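Local coordinates for protein haloacid dehalogenase (Pseudomonas aeruginosa, PDB 3UMC) that probably hydrolyses the carbon–halogen bond of L-2-haloacids, at residues H171-D175 against P176-L180; P123-L126 against A127-A131; P56-E59 against L60-W64. All blocks are in the same frame, centred on the assembly; numbering follows the deposited sequence.

Contact 1 (H171-D175 against P176-L180); sequences HYKPD and PQVYL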
loop_
_atom_site.group_PDB
_atom_site.type_symbol
_atom_site.label_atom_id
_atom_site.label_comp_id
_atom_site.label_asym_id
_atom_site.label_seq_id
_atom_site.Cartn_x
_atom_site.Cartn_y
_atom_site.Cartn_z
ATOM N N HIS A 171 -0.421 -11.537 -11.548
ATOM C CA HIS A 171 -0.540 -11.245 -12.973
ATOM C C HIS A 171 0.285 -9.998 -13.322
ATOM O O HIS A 171 0.422 -9.086 -12.486
ATOM C CB HIS A 171 -1.997 -11.003 -13.315
ATOM C CG HIS A 171 -2.820 -12.251 -13.428
ATOM N ND1 HIS A 171 -2.961 -12.948 -14.616
ATOM C CD2 HIS A 171 -3.591 -12.898 -12.517
ATOM C CE1 HIS A 171 -3.777 -13.972 -14.425
ATOM N NE2 HIS A 171 -4.185 -13.953 -13.170
ATOM N N TYR A 172 0.839 -9.952 -14.537
ATOM C CA TYR A 172 1.473 -8.756 -15.077
ATOM C C TYR A 172 0.488 -8.054 -15.983
ATOM O O TYR A 172 -0.322 -8.703 -16.662
ATOM C CB TYR A 172 2.741 -9.078 -15.879
ATOM C CG TYR A 172 3.868 -9.505 -14.979
ATOM C CD1 TYR A 172 4.473 -8.574 -14.150
ATOM C CD2 TYR A 172 4.276 -10.850 -14.883
ATOM C CE1 TYR A 172 5.457 -8.920 -13.326
ATOM C CE2 TYR A 172 5.294 -11.202 -14.006
ATOM C CZ TYR A 172 5.870 -10.224 -13.246
ATOM O OH TYR A 172 6.868 -10.451 -12.360
ATOM N N LYS A 173 0.568 -6.725 -16.007
ATOM C CA LYS A 173 -0.266 -5.919 -16.888
ATOM C C LYS A 173 0.112 -6.356 -18.297
ATOM O O LYS A 173 1.245 -6.759 -18.514
ATOM C CB LYS A 173 0.043 -4.439 -16.724
ATOM C CG LYS A 173 -0.279 -3.871 -15.360
ATOM C CD LYS A 173 -0.244 -2.311 -15.297
ATOM C CE LYS A 173 1.154 -1.777 -15.410
ATOM N NZ LYS A 173 1.204 -0.288 -15.359
ATOM N N PRO A 174 -0.810 -6.278 -19.251
ATOM C CA PRO A 174 -2.142 -5.845 -19.156
ATOM C C PRO A 174 -3.179 -6.988 -18.842
ATOM O O PRO A 174 -4.316 -6.852 -19.217
ATOM C CB PRO A 174 -2.384 -5.277 -20.553
ATOM C CG PRO A 174 -1.702 -6.380 -21.453
ATOM C CD PRO A 174 -0.443 -6.624 -20.649
ATOM N N ASP A 175 -2.826 -8.049 -18.114
ATOM C CA ASP A 175 -3.866 -9.002 -17.706
ATOM C C ASP A 175 -4.900 -8.194 -16.962
ATOM O O ASP A 175 -4.557 -7.284 -16.156
ATOM C CB ASP A 175 -3.329 -10.084 -16.785
ATOM C CG ASP A 175 -2.398 -11.036 -17.489
ATOM O OD1 ASP A 175 -2.349 -10.935 -18.743
ATOM O OD2 ASP A 175 -1.684 -11.852 -16.797
ATOM N N PRO A 176 -6.157 -8.481 -17.218
ATOM C CA PRO A 176 -7.225 -7.746 -16.634
ATOM C C PRO A 176 -7.310 -7.868 -15.110
ATOM O O PRO A 176 -7.896 -6.999 -14.456
ATOM C CB PRO A 176 -8.464 -8.318 -17.288
ATOM C CG PRO A 176 -8.048 -9.484 -18.018
ATOM C CD PRO A 176 -6.594 -9.477 -18.206
ATOM N N GLN A 177 -6.766 -8.940 -14.558
ATOM C CA GLN A 177 -6.760 -9.160 -13.138
ATOM C C GLN A 177 -6.083 -8.020 -12.349
ATOM O O GLN A 177 -6.439 -7.772 -11.189
ATOM C CB GLN A 177 -6.100 -10.504 -12.841
ATOM C CG GLN A 177 -7.014 -11.711 -13.228
ATOM C CD GLN A 177 -6.814 -12.193 -14.666
ATOM O OE1 GLN A 177 -6.193 -11.501 -15.489
ATOM N NE2 GLN A 177 -7.255 -13.461 -14.958
ATOM N N VAL A 178 -5.130 -7.340 -12.979
ATOM C CA VAL A 178 -4.369 -6.279 -12.320
ATOM C C VAL A 178 -5.280 -5.091 -12.058
ATOM O O VAL A 178 -5.466 -4.661 -10.917
ATOM C CB VAL A 178 -3.110 -5.866 -13.117
ATOM C CG1 VAL A 178 -2.395 -4.646 -12.397
ATOM C CG2 VAL A 178 -2.119 -7.104 -13.252
ATOM N N TYR A 179 -5.913 -4.609 -13.116
ATOM C CA TYR A 179 -6.810 -3.460 -13.038
ATOM C C TYR A 179 -7.968 -3.773 -12.166
ATOM O O TYR A 179 -8.394 -2.928 -11.322
ATOM C CB TYR A 179 -7.271 -3.015 -14.421
ATOM C CG TYR A 179 -6.163 -2.927 -15.423
ATOM C CD1 TYR A 179 -5.318 -1.811 -15.452
ATOM C CD2 TYR A 179 -5.874 -4.013 -16.296
ATOM C CE1 TYR A 179 -4.248 -1.747 -16.332
ATOM C CE2 TYR A 179 -4.840 -3.939 -17.178
ATOM C CZ TYR A 179 -4.035 -2.775 -17.226
ATOM O OH TYR A 179 -2.951 -2.709 -18.082
ATOM N N LEU A 180 -8.515 -4.975 -12.334
ATOM C CA LEU A 180 -9.704 -5.327 -11.585
ATOM C C LEU A 180 -9.342 -5.521 -10.144
ATOM O O LEU A 180 -10.100 -5.144 -9.284
ATOM C CB LEU A 180 -10.369 -6.631 -12.134
ATOM C CG LEU A 180 -10.882 -6.604 -13.557
ATOM C CD1 LEU A 180 -11.162 -8.085 -14.078
ATOM C CD2 LEU A 180 -12.042 -5.701 -13.657
#
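Gln177 lays its side-chain amide over one face of the His171 imidazole, the planes 12° apart and Gln177 CD 3.5 Å from His171 NE2. The stack forms where the Lys-Pro-Asp-Pro loop, motif III of the HAD fold, turns into helix 176-186. Gln177 CB covers the same face, 3.5 Å from His171 CD2, as a CH-pi contact; a bend at chi2 (90°) folds the amide back across the ring. The ring's rotation is fixed from its edge: His171 ND1 gives a 2.8 Å hydrogen bond to Asp175 OD2, in the imidazole plane but 33° out of the carboxylate plane. The other oxygen, Asp175 OD1, forms a salt bridge with Arg76. Inside the turn, Val178 splits its methyls, CG2 resting 3.3 Å from His171 O and CG1 3.7 Å from Lys173 CG. The turn into the helix is closed by the hydrogen bond from Val178 N to Asp175 O, 3.2 Å long. Further out, Lys173 NZ makes salt bridges with Asp28 and Asp202, and Tyr179 OH hydrogen-bonds to Asp202. Pro174, entered through a cis peptide bond, sets its CA 3.4 Å from Tyr179 OH.

Contact 2 (P123-L126 against A127-A131); sequences PDTL and AGMHA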
loop_
_atom_site.group_PDB
_atom_site.type_symbol
_atom_site.label_atom_id
_atom_site.label_comp_id
_atom_site.label_asym_id
_atom_site.label_seq_id
_atom_site.Cartn_x
_atom_site.Cartn_y
_atom_site.Cartn_z
ATOM N N PRO A 123 10.959 15.818 -13.641
ATOM C CA PRO A 123 10.874 17.092 -12.907
ATOM C C PRO A 123 9.527 17.453 -12.345
ATOM O O PRO A 123 9.435 18.185 -11.327
ATOM C CB PRO A 123 11.229 18.133 -13.971
ATOM C CG PRO A 123 12.207 17.389 -14.901
ATOM C CD PRO A 123 11.641 15.982 -14.948
ATOM N N ASP A 124 8.467 16.915 -12.970
ATOM C CA ASP A 124 7.117 17.176 -12.564
ATOM C C ASP A 124 6.550 16.152 -11.578
ATOM O O ASP A 124 5.474 16.343 -11.008
ATOM C CB ASP A 124 6.193 17.210 -13.792
ATOM C CG ASP A 124 6.188 15.879 -14.585
ATOM O OD1 ASP A 124 7.165 15.583 -15.308
ATOM O OD2 ASP A 124 5.181 15.170 -14.567
ATOM N N THR A 125 7.197 15.016 -11.453
ATOM C CA THR A 125 6.506 13.895 -10.816
ATOM C C THR A 125 6.112 14.202 -9.377
ATOM O O THR A 125 4.942 14.114 -9.011
ATOM C CB THR A 125 7.344 12.615 -10.851
ATOM O OG1 THR A 125 7.414 12.156 -12.195
ATOM C CG2 THR A 125 6.745 11.503 -9.916
ATOM N N LEU A 126 7.101 14.565 -8.574
ATOM C CA LEU A 126 6.896 14.851 -7.160
ATOM C C LEU A 126 5.867 15.934 -6.910
ATOM O O LEU A 126 4.874 15.755 -6.115
ATOM C CB LEU A 126 8.229 15.211 -6.476
ATOM C CG LEU A 126 9.153 14.099 -5.958
ATOM C CD1 LEU A 126 9.104 12.871 -6.821
ATOM C CD2 LEU A 126 10.672 14.506 -5.726
ATOM N N ALA A 127 6.001 17.027 -7.624
ATOM C CA ALA A 127 5.099 18.158 -7.365
ATOM C C ALA A 127 3.690 17.799 -7.743
ATOM O O ALA A 127 2.731 18.222 -7.065
ATOM C CB ALA A 127 5.490 19.419 -8.119
ATOM N N GLY A 128 3.576 17.158 -8.892
ATOM C CA GLY A 128 2.294 16.802 -9.431
ATOM C C GLY A 128 1.618 15.773 -8.529
ATOM O O GLY A 128 0.438 15.861 -8.287
HETATM N N MSE A 129 2.372 14.811 -8.027
HETATM C CA MSE A 129 1.743 13.824 -7.134
HETATM C C MSE A 129 1.223 14.536 -5.852
HETATM O O MSE A 129 0.096 14.260 -5.391
HETATM C CB MSE A 129 2.692 12.680 -6.835
HETATM C CG MSE A 129 2.861 11.682 -7.977
HETATM SE SE MSE A 129 4.046 10.290 -7.462
HETATM C CE MSE A 129 2.772 9.178 -6.403
ATOM N N HIS A 130 2.032 15.468 -5.309
ATOM C CA HIS A 130 1.644 16.213 -4.122
ATOM C C HIS A 130 0.507 17.047 -4.373
ATOM O O HIS A 130 -0.289 17.216 -3.467
ATOM C CB HIS A 130 2.790 17.042 -3.522
ATOM C CG HIS A 130 3.715 16.222 -2.697
ATOM N ND1 HIS A 130 3.288 15.581 -1.560
ATOM C CD2 HIS A 130 4.986 15.839 -2.901
ATOM C CE1 HIS A 130 4.301 14.896 -1.053
ATOM N NE2 HIS A 130 5.337 15.023 -1.862
ATOM N N ALA A 131 0.364 17.590 -5.592
ATOM C CA ALA A 131 -0.851 18.303 -5.917
ATOM C C ALA A 131 -2.119 17.386 -5.985
ATOM O O ALA A 131 -3.201 17.731 -5.482
ATOM C CB ALA A 131 -0.683 19.067 -7.276
HETATM O O HOH W 1 8.500 17.809 -8.887
#
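Thr125 overlaps Met129, a selenomethionine, one helical turn further on: Thr125 CG2 lies 3.8 Å from Met129 SE, the two side chains side by side and pointing the same way. The threonine methyl reaches the selenium because CG2 stands anti to its own backbone N (chi1, measured to OG1, is -70°), while OG1 beside that N hydrogen-bonds to Leu33 O. Met129 CG also grazes the carbonyl it shares a turn with, 3.4 Å from Thr125 O, which takes the Met129 N hydrogen bond at 2.8 Å. One residue along, His130 brings ring atom CD2 to 3.2 Å from Leu126 O; the same oxygen accepts from His130 N at 3.0 Å, and His130 ND1 is hydrogen-bonded to Lys133 NZ. These residues lie near the N-terminal end of helix 125-132, which precedes strand 137-140 of the parallel sheet in the HAD α/β core and packs against helix 243-251 through Ala127, Met129 and Ala131. Asp124 links this end to the start of helix 243-251, OD2 accepting from Leu243 N, and its OD1 forms a salt bridge with Arg218; its carbonyl O takes the Gly128 N hydrogen bond at 3.0 Å. A water carries the pattern back one residue further, donating to Pro123 O at 2.6 Å and accepting from Ala127 N at 2.9 Å.

Contact 3 (P56-E59 against L60-W64); sequences PCVE and LTDRW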
loop_
_atom_site.group_PDB
_atom_site.type_symbol
_atom_site.label_atom_id
_atom_site.label_comp_id
_atom_site.label_asym_id
_atom_site.label_seq_id
_atom_site.Cartn_x
_atom_site.Cartn_y
_atom_site.Cartn_z
ATOM N N PRO A 56 29.806 -1.262 -21.003
ATOM C CA PRO A 56 28.812 -0.859 -21.985
ATOM C C PRO A 56 27.409 -0.534 -21.366
ATOM O O PRO A 56 26.422 -1.278 -21.512
ATOM C CB PRO A 56 28.768 -2.047 -22.921
ATOM C CG PRO A 56 29.052 -3.218 -22.025
ATOM C CD PRO A 56 29.923 -2.728 -20.914
ATOM N N CYS A 57 27.380 0.603 -20.695
ATOM C CA CYS A 57 26.241 1.110 -19.988
ATOM C C CYS A 57 24.974 1.208 -20.807
ATOM O O CYS A 57 23.948 0.681 -20.406
ATOM C CB CYS A 57 26.625 2.467 -19.476
ATOM S SG CYS A 57 28.179 2.324 -18.544
ATOM N N VAL A 58 25.035 1.837 -21.976
ATOM C CA VAL A 58 23.833 2.056 -22.729
ATOM C C VAL A 58 23.266 0.754 -23.234
ATOM O O VAL A 58 22.069 0.494 -23.102
ATOM C CB VAL A 58 24.027 3.072 -23.856
ATOM C CG1 VAL A 58 22.851 3.048 -24.788
ATOM C CG2 VAL A 58 24.229 4.472 -23.266
ATOM N N GLU A 59 24.133 -0.080 -23.790
ATOM C CA GLU A 59 23.714 -1.296 -24.466
ATOM C C GLU A 59 23.114 -2.295 -23.466
ATOM O O GLU A 59 22.085 -2.915 -23.758
ATOM C CB GLU A 59 24.920 -1.891 -25.257
ATOM C CG GLU A 59 24.586 -2.732 -26.502
ATOM C CD GLU A 59 25.869 -3.302 -27.203
ATOM O OE1 GLU A 59 26.936 -2.648 -27.157
ATOM O OE2 GLU A 59 25.819 -4.421 -27.777
ATOM N N LEU A 60 23.752 -2.430 -22.302
ATOM C CA LEU A 60 23.235 -3.231 -21.182
ATOM C C LEU A 60 21.852 -2.766 -20.724
ATOM O O LEU A 60 20.911 -3.563 -20.646
ATOM C CB LEU A 60 24.179 -3.159 -19.985
ATOM C CG LEU A 60 25.336 -4.139 -20.016
ATOM C CD1 LEU A 60 26.358 -3.814 -18.906
ATOM C CD2 LEU A 60 24.789 -5.573 -19.907
ATOM N N THR A 61 21.753 -1.473 -20.446
ATOM C CA THR A 61 20.504 -0.860 -19.994
ATOM C C THR A 61 19.396 -1.121 -20.992
ATOM O O THR A 61 18.347 -1.607 -20.612
ATOM C CB THR A 61 20.657 0.601 -19.756
ATOM O OG1 THR A 61 21.609 0.788 -18.701
ATOM C CG2 THR A 61 19.307 1.220 -19.407
ATOM N N ASP A 62 19.651 -0.846 -22.274
ATOM C CA ASP A 62 18.629 -0.960 -23.297
ATOM C C ASP A 62 18.228 -2.382 -23.604
ATOM O O ASP A 62 17.051 -2.676 -23.813
ATOM C CB ASP A 62 19.050 -0.200 -24.565
ATOM C CG ASP A 62 18.937 1.314 -24.383
ATOM O OD1 ASP A 62 18.360 1.710 -23.325
ATOM O OD2 ASP A 62 19.432 2.095 -25.258
ATOM N N ARG A 63 19.207 -3.278 -23.648
ATOM C CA ARG A 63 18.914 -4.677 -23.865
ATOM C C ARG A 63 18.170 -5.298 -22.663
ATOM O O ARG A 63 17.311 -6.153 -22.843
ATOM C CB ARG A 63 20.217 -5.438 -24.158
ATOM C CG ARG A 63 20.873 -5.147 -25.582
ATOM C CD ARG A 63 20.164 -5.935 -26.719
ATOM N NE ARG A 63 19.987 -7.358 -26.405
ATOM C CZ ARG A 63 20.945 -8.284 -26.483
ATOM N NH1 ARG A 63 22.190 -7.958 -26.860
ATOM N NH2 ARG A 63 20.658 -9.554 -26.168
ATOM N N TRP A 64 18.531 -4.898 -21.446
ATOM C CA TRP A 64 17.934 -5.479 -20.239
ATOM C C TRP A 64 16.421 -5.222 -20.225
ATOM O O TRP A 64 15.615 -6.123 -19.984
ATOM C CB TRP A 64 18.571 -4.864 -19.012
ATOM C CG TRP A 64 18.418 -5.622 -17.744
ATOM C CD1 TRP A 64 17.732 -6.789 -17.535
ATOM C CD2 TRP A 64 18.948 -5.247 -16.507
ATOM N NE1 TRP A 64 17.856 -7.183 -16.224
ATOM C CE2 TRP A 64 18.577 -6.233 -15.567
ATOM C CE3 TRP A 64 19.706 -4.175 -16.087
ATOM C CZ2 TRP A 64 18.938 -6.155 -14.258
ATOM C CZ3 TRP A 64 20.055 -4.100 -14.802
ATOM C CH2 TRP A 64 19.700 -5.074 -13.891
#
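Cys57 O is gripped twice by one residue: Thr61 OG1 donates to it at 2.9 Å, and Thr61 N at 3.1 Å. The two donors come from opposite faces of the carbonyl plane, and with them Thr61 satisfies its own hydroxyl on the backbone of the preceding turn. A chi1 of -63° makes this possible by keeping OG1 beside the backbone N; the buried threonine meanwhile packs against Leu40 and Phe44 of helix 36-50. Leu60 N hydrogen-bonds to Pro56 O at 3.0 Å. Leu60 CG leans over the same oxygen, and its CD1 crosses to within 4.2 Å of Pro56 CG, a loose apolar touch beside Leu96. On a further side of the helix Val58 and Asp62 run side by side, Val58 CG1 3.6 Å from Asp62 OD2, while Asp62 OD1 forms a salt bridge with Arg37. Glu59 O accepts a hydrogen bond from Arg63 N at 2.9 Å, with Arg63 CG close beside it, and bends at chi2 and chi3 turn the guanidinium toward Glu99, its salt-bridge partner. Pro56 occupies the N-cap position of helix 57-67, which is wedged between helices 36-50 and 85-99, consistent with the helical cap domain of L-2-haloacid dehalogenases.

In the fold
Contact 3 comes first along the chain, then contact 2, then contact 1, and none touches another. The centres of contacts 1 and 2 are about 26 Å apart, those of contacts 1 and 3 about 28 Å, and those of contacts 2 and 3 about 29 Å. Contact 1 lies closest to the probable active site, since its loop faces the segment just after strand 24-27 and the start of helix 200-208, the places of the first and fourth HAD motifs. Contact 2 belongs to the same α/β core but packs on helix 243-251, the nearest atoms of contacts 1 and 2 being about 13 Å apart. Contact 3 sits among the helices of the probable cap; nearest atoms of contacts 1 and 3 are about 12 Å apart, those of contacts 2 and 3 about 17 Å.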